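Local coordinates for Trm112p-like protein (Encephalitozoon cuniculi, PDB 3Q87) that binds a zinc ion and forms a complex with the methyltransferase that modifies translation termination factor eRF1, probably activating it, at residues A[99-102]-A[107-110]. Numbering follows the deposited sequence.
Sequences SLRC and LIYP. With ZN (zinc ion), chain C.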
loop_
_atom_site.group_PDB
_atom_site.type_symbol
_atom_site.label_atom_id
_atom_site.label_comp_id
_atom_site.label_asym_id
_atom_site.label_seq_id
_atom_site.Cartn_x
_atom_site.Cartn_y
_atom_site.Cartn_z
ATOM N N SER A 99 16.433 -5.674 4.879
ATOM C CA SER A 99 16.477 -4.223 4.702
ATOM C C SER A 99 16.293 -3.819 3.248
ATOM O O SER A 99 16.624 -4.577 2.326
ATOM C CB SER A 99 17.824 -3.679 5.183
ATOM O OG SER A 99 17.807 -3.449 6.578
ATOM N N LEU A 100 15.788 -2.606 3.054
ATOM C CA LEU A 100 15.738 -1.987 1.742
ATOM C C LEU A 100 16.534 -0.689 1.807
ATOM O O LEU A 100 16.305 0.124 2.690
ATOM C CB LEU A 100 14.294 -1.683 1.350
ATOM C CG LEU A 100 13.371 -2.892 1.184
ATOM C CD1 LEU A 100 11.949 -2.427 0.922
ATOM C CD2 LEU A 100 13.862 -3.824 0.066
ATOM N N ARG A 101 17.454 -0.489 0.866
ATOM C CA ARG A 101 18.308 0.699 0.872
ATOM C C ARG A 101 18.173 1.498 -0.431
ATOM O O ARG A 101 18.350 0.953 -1.508
ATOM C CB ARG A 101 19.782 0.297 1.089
ATOM C CG ARG A 101 20.769 1.476 0.959
ATOM C CD ARG A 101 22.214 1.099 1.282
ATOM N NE ARG A 101 22.629 -0.137 0.630
ATOM C CZ ARG A 101 23.002 -0.226 -0.644
ATOM N NH1 ARG A 101 22.997 0.857 -1.417
ATOM N NH2 ARG A 101 23.376 -1.397 -1.147
ATOM N N CYS A 102 17.865 2.788 -0.321
ATOM C CA CYS A 102 17.831 3.668 -1.481
ATOM C C CYS A 102 19.235 3.819 -2.043
ATOM O O CYS A 102 20.137 4.211 -1.327
ATOM C CB CYS A 102 17.316 5.053 -1.096
ATOM S SG CYS A 102 17.441 6.270 -2.478
ATOM N N LEU A 107 19.145 5.937 2.415
ATOM C CA LEU A 107 18.085 5.710 3.400
ATOM C C LEU A 107 17.722 4.220 3.485
ATOM O O LEU A 107 17.602 3.536 2.465
ATOM C CB LEU A 107 16.840 6.514 3.035
ATOM C CG LEU A 107 15.693 6.493 4.047
ATOM C CD1 LEU A 107 16.055 7.370 5.236
ATOM C CD2 LEU A 107 14.400 6.974 3.413
ATOM N N ILE A 108 17.548 3.730 4.706
ATOM C CA ILE A 108 17.270 2.321 4.960
ATOM C C ILE A 108 15.888 2.089 5.566
ATOM O O ILE A 108 15.549 2.687 6.587
ATOM C CB ILE A 108 18.239 1.734 5.993
ATOM C CG1 ILE A 108 19.695 1.888 5.550
ATOM C CG2 ILE A 108 17.896 0.286 6.270
ATOM C CD1 ILE A 108 20.050 1.041 4.395
ATOM N N TYR A 109 15.125 1.195 4.937
ATOM C CA TYR A 109 13.882 0.672 5.490
ATOM C C TYR A 109 14.131 -0.736 6.047
ATOM O O TYR A 109 14.292 -1.689 5.296
ATOM C CB TYR A 109 12.805 0.561 4.408
ATOM C CG TYR A 109 12.330 1.835 3.728
ATOM C CD1 TYR A 109 12.402 3.069 4.359
ATOM C CD2 TYR A 109 11.755 1.780 2.465
ATOM C CE1 TYR A 109 11.946 4.212 3.739
ATOM C CE2 TYR A 109 11.288 2.925 1.826
ATOM C CZ TYR A 109 11.380 4.130 2.467
ATOM O OH TYR A 109 10.912 5.248 1.842
ATOM N N PRO A 110 14.146 -0.878 7.366
ATOM C CA PRO A 110 14.291 -2.233 7.903
ATOM C C PRO A 110 13.079 -3.077 7.524
ATOM O O PRO A 110 11.983 -2.554 7.353
ATOM C CB PRO A 110 14.310 -2.011 9.421
ATOM C CG PRO A 110 14.662 -0.556 9.599
ATOM C CD PRO A 110 14.039 0.136 8.428
HETATM ZN ZN ZN C . 16.707 8.133 -1.354
#
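Leu100 and Tyr109 face each other as an antiparallel hydrogen-bonded pair, each backbone giving and receiving one bond. Tyr109 N to Leu100 O measures 2.8 Å, lies in the carbonyl plane and is nearly straight, with 165° at the hydrogen; the return bond from Leu100 N to Tyr109 O is equally short, but its donor is tilted 28° from that plane. A third bond, Cys102 N to Leu107 O at 2.9 Å, extends the pairing to the zinc end. Weaker CA-H...O contacts give the same carbonyls second partners: Ile108 CA comes 3.3 Å from Leu100 O.

On one face of the sheet, the CD1 methyl of Ile108 lies 3.4 Å from Arg101 CB and also touches CG and CD, so the aliphatic part of the arginine takes the contact, and the guanidinium group lies beyond it. Chi1 of Ile108, -58°, sets CG2 anti to the backbone N, and this other branch lies 3.7 Å from Ser99 OG; the two branches of Ile108 thus reach its pair partner Arg101 and, diagonally, Ser99. The opposite face carries Leu100 and Tyr109, whose CB atoms approach to 4.1 Å. Both also pack on Val116 of strand 115-117, and Tyr109 OH is hydrogen-bonded to Lys10 O. Tyr109 further packs on Ser73 of the methyltransferase chain, so the contact meets the partner subunit at Tyr109.

Beyond the last bond, Cys102 has SG anti to its N and binds the zinc at 2.3 Å; Cys11, Cys14 and Cys105 complete the site. One CxxC pair begins at Cys102, the last residue of strand 98-102, and ends at Cys105 in the turn; Cys11 and Cys14 form the other. The antiparallel strands and these pairs are consistent with the zinc beta-ribbon of the Trm112p family, a hairpin whose strand end and turn supply two of the four zinc-binding cysteines.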